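Local coordinates for monomethylamine methyltransferase mtmB1 (Methanosarcina barkeri, PDB 1NTH), which catalyses transfer of the methyl group from monomethylamine to the corrinoid cofactor of its partner protein MtmC, a step in methanogenesis from methylamine, at residues Ile125-Pro130 with Val153-Asn158; Pro336-Cys341 with Ala417-Gly422; Cys77-Arg82 with Ile238-Ile243. One frame throughout, in Å; residues are numbered along the deposited sequence.

Contact 1: residues Ile125-Pro130 with Val153-Asn158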
# COMPACT_ATOMS: atom_id res chain seq x y z
N ILE A 125 -10.32 15.93 22.80
CA ILE A 125 -10.30 15.94 21.34
C ILE A 125 -11.62 16.56 20.88
O ILE A 125 -12.68 16.21 21.40
CB ILE A 125 -10.18 14.51 20.78
CG1 ILE A 125 -8.80 13.94 21.11
CG2 ILE A 125 -10.45 14.50 19.28
CD1 ILE A 125 -7.65 14.79 20.59
N VAL A 126 -11.54 17.47 19.92
CA VAL A 126 -12.73 18.13 19.40
C VAL A 126 -13.16 17.47 18.09
O VAL A 126 -12.50 17.60 17.06
CB VAL A 126 -12.47 19.63 19.15
CG1 VAL A 126 -13.71 20.29 18.55
CG2 VAL A 126 -12.10 20.31 20.47
N GLN A 127 -14.27 16.73 18.15
CA GLN A 127 -14.80 16.06 16.98
C GLN A 127 -15.97 16.91 16.49
O GLN A 127 -17.06 16.85 17.04
CB GLN A 127 -15.28 14.66 17.36
CG GLN A 127 -15.86 13.86 16.21
CD GLN A 127 -15.85 12.38 16.48
OE1 GLN A 127 -16.82 11.81 17.02
NE2 GLN A 127 -14.75 11.73 16.14
N GLY A 128 -15.71 17.70 15.46
CA GLY A 128 -16.74 18.59 14.95
C GLY A 128 -17.38 18.18 13.65
O GLY A 128 -16.74 17.60 12.77
N GLY A 129 -18.67 18.48 13.52
CA GLY A 129 -19.38 18.15 12.30
C GLY A 129 -20.87 18.31 12.49
O GLY A 129 -21.32 18.70 13.57
N PRO A 130 -21.66 18.02 11.45
CA PRO A 130 -23.13 18.13 11.49
C PRO A 130 -23.71 17.21 12.56
O PRO A 130 -24.88 17.31 12.92
CB PRO A 130 -23.54 17.73 10.08
CG PRO A 130 -22.38 18.22 9.25
CD PRO A 130 -21.20 17.77 10.07
N VAL A 153 -11.07 22.17 15.49
CA VAL A 153 -11.55 20.82 15.21
C VAL A 153 -10.43 19.83 14.89
O VAL A 153 -9.55 20.11 14.06
CB VAL A 153 -12.59 20.85 14.06
CG1 VAL A 153 -13.11 19.45 13.76
CG2 VAL A 153 -13.75 21.77 14.44
N ASP A 154 -10.46 18.68 15.55
CA ASP A 154 -9.46 17.62 15.38
C ASP A 154 -9.90 16.50 14.43
O ASP A 154 -9.10 16.01 13.62
CB ASP A 154 -9.12 16.99 16.73
CG ASP A 154 -8.48 17.97 17.69
OD1 ASP A 154 -7.43 18.54 17.32
OD2 ASP A 154 -9.02 18.16 18.80
N THR A 155 -11.15 16.09 14.55
CA THR A 155 -11.72 15.03 13.71
C THR A 155 -13.11 15.48 13.29
O THR A 155 -13.64 16.46 13.83
CB THR A 155 -11.84 13.69 14.47
OG1 THR A 155 -12.73 13.85 15.58
CG2 THR A 155 -10.48 13.25 14.98
N ILE A 156 -13.71 14.77 12.34
CA ILE A 156 -15.03 15.13 11.84
C ILE A 156 -16.10 14.10 12.22
O ILE A 156 -15.85 12.90 12.16
CB ILE A 156 -15.05 15.23 10.29
CG1 ILE A 156 -14.02 16.26 9.80
CG2 ILE A 156 -16.46 15.56 9.80
CD1 ILE A 156 -14.29 17.68 10.25
N VAL A 157 -17.27 14.57 12.62
CA VAL A 157 -18.38 13.66 12.88
C VAL A 157 -19.33 13.92 11.71
O VAL A 157 -19.83 15.03 11.53
CB VAL A 157 -19.08 13.89 14.25
CG1 VAL A 157 -19.38 15.37 14.46
CG2 VAL A 157 -20.35 13.06 14.30
N ASN A 158 -19.54 12.89 10.91
CA ASN A 158 -20.35 12.98 9.70
C ASN A 158 -21.81 13.42 9.81
O ASN A 158 -22.51 13.11 10.78
CB ASN A 158 -20.33 11.65 8.96
CG ASN A 158 -18.93 11.19 8.62
OD1 ASN A 158 -17.94 11.87 8.92
ND2 ASN A 158 -18.83 10.02 7.98
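Gln-127 and Thr-155 sit side by side on neighbouring parallel strands, both side chains on one face of the sheet. The amide NE2 of Gln-127 donates to Thr-155 OG1 at 3.0 Å, with the hydroxyl close to the amide plane. Thr-155 OG1 is turned between its own backbone N and carbonyl carbon (chi1 62°), close over the Gln-127 chain as well as its amide. Gln-127 OE1 goes the other way, to Ser-365 of the next strand, so both ends of the amide are held and its flip is fixed.

The tight part is the glycine end. Gly-128 N donates to Thr-155 O at 2.9 Å, and Val-157 N reaches Gly-128 O from well above the carbonyl plane. Val-157 CG1 presses on Gly-129 N at 3.3 Å, while Gly-129 CA sits 3.2 Å from Val-157 O. A beta carbon on Gly-129 would run into that same oxygen.

Toward Ile-125 and Asp-154, both partly exposed, packing is looser. Here polar bonds do the work: Asp-154 OD2 accepts, through its anti lone pair, from Val-126 N at 2.8 Å, the N-H almost straight (178°). Val-126 O takes two donors, Asp-154 N and Thr-155 N. Ile-125 CG2 merely rests on Asp-154 CB at 3.8 Å.

On the opposite face Ile-156 packs against helices 140-148 and 174-193, and backbone bonds tie 125-128 to strand 363-366 on its other edge. Strands 125-128 and 155-156 are parallel neighbours linked through helix 140-148, and so form a beta-alpha-beta crossover of the TIM barrel.

Contact 2: residues Pro336-Cys341 with Ala417-Gly422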
# COMPACT_ATOMS: atom_id res chain seq x y z
N PRO A 336 -28.16 20.81 21.07
CA PRO A 336 -28.75 22.03 21.64
C PRO A 336 -30.17 22.21 21.11
O PRO A 336 -30.52 21.67 20.05
CB PRO A 336 -27.83 23.14 21.13
CG PRO A 336 -26.55 22.43 20.80
CD PRO A 336 -27.02 21.14 20.20
N CYS A 337 -30.99 22.96 21.83
CA CYS A 337 -32.37 23.23 21.41
C CYS A 337 -32.38 24.28 20.30
O CYS A 337 -33.09 24.14 19.30
CB CYS A 337 -33.21 23.76 22.58
SG CYS A 337 -33.58 22.57 23.87
N ALA A 338 -31.60 25.34 20.50
CA ALA A 338 -31.53 26.45 19.56
C ALA A 338 -30.75 26.12 18.29
O ALA A 338 -29.88 25.24 18.28
CB ALA A 338 -30.94 27.67 20.25
N GLY A 339 -31.05 26.86 17.22
CA GLY A 339 -30.38 26.66 15.95
C GLY A 339 -29.16 27.54 15.78
O GLY A 339 -28.88 28.39 16.62
N PRO A 340 -28.41 27.35 14.69
CA PRO A 340 -27.20 28.14 14.41
C PRO A 340 -27.44 29.64 14.35
O PRO A 340 -28.54 30.10 14.05
CB PRO A 340 -26.72 27.58 13.07
CG PRO A 340 -27.22 26.18 13.08
CD PRO A 340 -28.61 26.34 13.63
N CYS A 341 -26.37 30.39 14.62
CA CYS A 341 -26.38 31.84 14.59
C CYS A 341 -27.31 32.46 15.63
O CYS A 341 -27.96 33.48 15.37
CB CYS A 341 -26.75 32.34 13.19
SG CYS A 341 -26.17 34.02 12.83
N ALA A 417 -38.83 26.05 25.59
CA ALA A 417 -40.01 26.08 24.73
C ALA A 417 -39.94 27.17 23.66
O ALA A 417 -40.57 27.06 22.61
CB ALA A 417 -41.26 26.27 25.58
N SER A 418 -39.17 28.23 23.93
CA SER A 418 -39.05 29.33 22.98
C SER A 418 -37.66 29.45 22.37
O SER A 418 -37.26 30.53 21.92
CB SER A 418 -39.44 30.64 23.66
OG SER A 418 -38.58 30.93 24.75
N ALA A 419 -36.91 28.35 22.36
CA ALA A 419 -35.56 28.37 21.80
C ALA A 419 -35.62 28.85 20.35
O ALA A 419 -36.42 28.37 19.56
CB ALA A 419 -34.95 26.97 21.86
N PRO A 420 -34.76 29.83 19.99
CA PRO A 420 -34.73 30.37 18.63
C PRO A 420 -34.35 29.32 17.59
O PRO A 420 -33.40 28.57 17.77
CB PRO A 420 -33.71 31.50 18.73
CG PRO A 420 -32.79 31.03 19.81
CD PRO A 420 -33.74 30.47 20.84
N ALA A 421 -35.10 29.29 16.49
CA ALA A 421 -34.89 28.33 15.41
C ALA A 421 -33.53 28.45 14.74
O ALA A 421 -32.99 27.47 14.23
CB ALA A 421 -35.99 28.48 14.36
N GLY A 422 -32.97 29.66 14.73
CA GLY A 422 -31.67 29.85 14.12
C GLY A 422 -31.71 29.84 12.60
O GLY A 422 -32.78 29.87 12.00
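The peptide carbonyl of Pro-420 is met almost end-on by Gly-339 N, 3.0 Å from O, with the N-H nearly straight at 163°; no aromatic ring takes part. The same oxygen also lies against Ala-338 CA. The Pro-420 ring is puckered rather than flat, and offers its CG and CD edge to the methyl of Ala-338, CG standing 3.9 Å from Ala-338 CB.

One residue back, Ala-419 directs its CB toward 336-341, meeting Cys-337 CB at 3.7 Å, so this end is a small apolar patch. Met-344 of helix 343-359 touches both Ala-338 and Ala-419 and so joins it.

Farther on, the two segments close in until Gly-339 and Gly-422 have their CA atoms 3.9 Å apart. Gly-339 CA sits 3.2 Å from Ala-421 O and Gly-422 CA 3.1 Å from Pro-340 O. A beta carbon on either glycine would clash with the facing backbone. Gly-422 also has a positive phi (75°), a conformation that suits a residue without a side chain.

Both loops are pinned from outside. Glu-348 accepts from Cys-337 N and Ala-338 N, while Lys-377 reaches the carbonyls of Ala-421 and Gly-422. This is loop-on-loop packing in which the segment linking barrel strand 330-333 to helix 343-359, a beta-alpha loop of the TIM barrel, meets the loop after helix 398-410.

Contact 3: residues Cys77-Arg82 with Ile238-Ile243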
# COMPACT_ATOMS: atom_id res chain seq x y z
N CYS A 77 -32.70 -8.21 23.99
CA CYS A 77 -32.52 -8.28 22.54
C CYS A 77 -33.90 -8.11 21.91
O CYS A 77 -34.77 -8.97 22.08
CB CYS A 77 -31.91 -9.61 22.12
SG CYS A 77 -31.69 -9.75 20.32
N THR A 78 -34.09 -7.02 21.17
CA THR A 78 -35.38 -6.73 20.55
C THR A 78 -35.85 -7.72 19.49
O THR A 78 -37.05 -7.92 19.31
CB THR A 78 -35.37 -5.33 19.91
OG1 THR A 78 -34.32 -5.24 18.94
CG2 THR A 78 -35.18 -4.26 20.97
N ASP A 79 -34.92 -8.36 18.79
CA ASP A 79 -35.30 -9.30 17.74
C ASP A 79 -35.73 -10.67 18.25
O ASP A 79 -36.61 -11.30 17.67
CB ASP A 79 -34.15 -9.46 16.74
CG ASP A 79 -33.86 -8.17 16.01
OD1 ASP A 79 -34.74 -7.71 15.24
OD2 ASP A 79 -32.77 -7.61 16.19
N THR A 80 -35.12 -11.13 19.34
CA THR A 80 -35.45 -12.44 19.90
C THR A 80 -36.38 -12.33 21.10
O THR A 80 -36.92 -13.34 21.56
CB THR A 80 -34.19 -13.19 20.34
OG1 THR A 80 -33.57 -12.48 21.42
CG2 THR A 80 -33.21 -13.31 19.18
N HIS A 81 -36.55 -11.11 21.61
CA HIS A 81 -37.40 -10.88 22.77
C HIS A 81 -36.92 -11.70 23.96
O HIS A 81 -37.71 -12.19 24.77
CB HIS A 81 -38.85 -11.23 22.45
CG HIS A 81 -39.42 -10.42 21.33
ND1 HIS A 81 -39.71 -9.08 21.45
CD2 HIS A 81 -39.71 -10.75 20.04
CE1 HIS A 81 -40.15 -8.62 20.29
NE2 HIS A 81 -40.16 -9.61 19.42
N ARG A 82 -35.60 -11.84 24.07
CA ARG A 82 -34.99 -12.59 25.16
C ARG A 82 -33.91 -11.73 25.82
O ARG A 82 -33.41 -10.77 25.22
CB ARG A 82 -34.38 -13.90 24.65
CG ARG A 82 -35.43 -14.93 24.22
CD ARG A 82 -34.78 -16.09 23.49
NE ARG A 82 -35.76 -17.07 23.01
CZ ARG A 82 -36.19 -18.12 23.71
NH1 ARG A 82 -35.73 -18.33 24.94
NH2 ARG A 82 -37.07 -18.95 23.18
N ILE A 238 -30.58 -3.93 22.73
CA ILE A 238 -29.87 -3.96 21.46
C ILE A 238 -30.63 -4.81 20.44
O ILE A 238 -31.46 -5.65 20.79
CB ILE A 238 -28.44 -4.54 21.65
CG1 ILE A 238 -27.56 -4.18 20.45
CG2 ILE A 238 -28.50 -6.05 21.78
CD1 ILE A 238 -27.26 -2.70 20.36
N ASP A 239 -30.34 -4.57 19.16
CA ASP A 239 -30.96 -5.32 18.07
C ASP A 239 -29.87 -6.17 17.42
O ASP A 239 -28.68 -5.87 17.56
CB ASP A 239 -31.57 -4.36 17.05
CG ASP A 239 -30.58 -3.32 16.57
OD1 ASP A 239 -30.04 -2.56 17.40
OD2 ASP A 239 -30.33 -3.26 15.35
N LEU A 240 -30.26 -7.23 16.71
CA LEU A 240 -29.28 -8.10 16.08
C LEU A 240 -28.47 -7.44 14.96
O LEU A 240 -27.34 -7.84 14.70
CB LEU A 240 -29.95 -9.38 15.56
CG LEU A 240 -30.41 -10.32 16.68
CD1 LEU A 240 -30.97 -11.60 16.08
CD2 LEU A 240 -29.24 -10.65 17.60
N ASP A 241 -29.03 -6.43 14.30
CA ASP A 241 -28.30 -5.74 13.25
C ASP A 241 -27.00 -5.19 13.83
O ASP A 241 -25.93 -5.30 13.21
CB ASP A 241 -29.14 -4.58 12.69
CG ASP A 241 -29.91 -4.97 11.43
OD1 ASP A 241 -30.32 -6.15 11.33
OD2 ASP A 241 -30.11 -4.10 10.56
N ALA A 242 -27.08 -4.60 15.01
CA ALA A 242 -25.90 -4.03 15.66
C ALA A 242 -24.85 -5.10 15.96
O ALA A 242 -23.65 -4.87 15.82
CB ALA A 242 -26.30 -3.33 16.96
N ILE A 243 -25.31 -6.28 16.37
CA ILE A 243 -24.41 -7.38 16.69
C ILE A 243 -23.60 -7.83 15.46
O ILE A 243 -22.41 -8.15 15.58
CB ILE A 243 -25.21 -8.58 17.27
CG1 ILE A 243 -25.93 -8.14 18.55
CG2 ILE A 243 -24.27 -9.74 17.57
CD1 ILE A 243 -25.02 -7.60 19.64
O HOH W 1 -31.94 -6.22 13.95
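This is an edge-strand pairing that runs straight into a helix start: Cys-77 forms a parallel bridge with Ile-238 of strand 237-238, an outermost strand, within this chain, of a small mixed sheet, and helix 240-251 begins just beyond. Thr-78 N donates to Ile-238 O at 3.0 Å, nearly along the C=O axis, and Cys-77 CA lies close to the same oxygen.

Past the bridge the side chains take over. Asp-79 is directed toward 238-243, and its OD2 accepts from Leu-240 N at 2.6 Å with the N-H almost in line (169°). Asp-239 is the N-cap residue, and Asp-79 from 77-82 binds the N-H of Leu-240, the first residue of the helix. A water carries the contact one residue on: it donates to Asp-79 OD2, accepts from Asp-241 N and donates to Asp-241 OD1, while Asp-241 OD2 is taken by Ala-210 N. The helix end would be expected to favour the charge on Asp-79, although Asp-239 OD2 is 5.1 Å from Asp-79 OD2.

Leu-240 supplies the apolar half. With CG turned anti to its carbonyl carbon (chi1 -70°), the two methyls part: CD2 touches Cys-77 SG at 3.8 Å, and CD1 lies 3.9 Å from Asp-79 CB and 4.2 Å from Thr-80 CG2. An alanine here would keep the hydrogen bond from the backbone N-H to Asp-79 OD2 but is likely to open a gap beside Cys-77 and Thr-80.

Helix 9-18 backs the contact through Cys-77 and Ile-238, and Ile-243 packs on Pro-174 of the second subunit. The arrangement combines a G1 beta bulge, His-81 and Arg-82 both facing Cys-77, with a parallel bridge leading into helix 240-251, whose first amide is bound by Asp-79.

Overall arrangement
Contact 3 spans the longest separation in sequence; contact 1 falls within that span, and contact 2 follows it. Contacts 1 and 3 lie on opposite sides of the chain's centre, about 30 Å apart between centres, and contacts 2 and 3 about 35 Å. Contact 1, in the barrel wall, and contact 2, in loops around it, have centres about 21 Å apart and are linked through the barrel sheet: 125-128 pairs with 363-366, which pairs with 330-333, the strand leading into the loop of contact 2. Contact 3 belongs to a separate small sheet that joins strands from the N-terminal region (20-21, 75-77, 82-84) with 237-238, tying them to a strand far along the sequence.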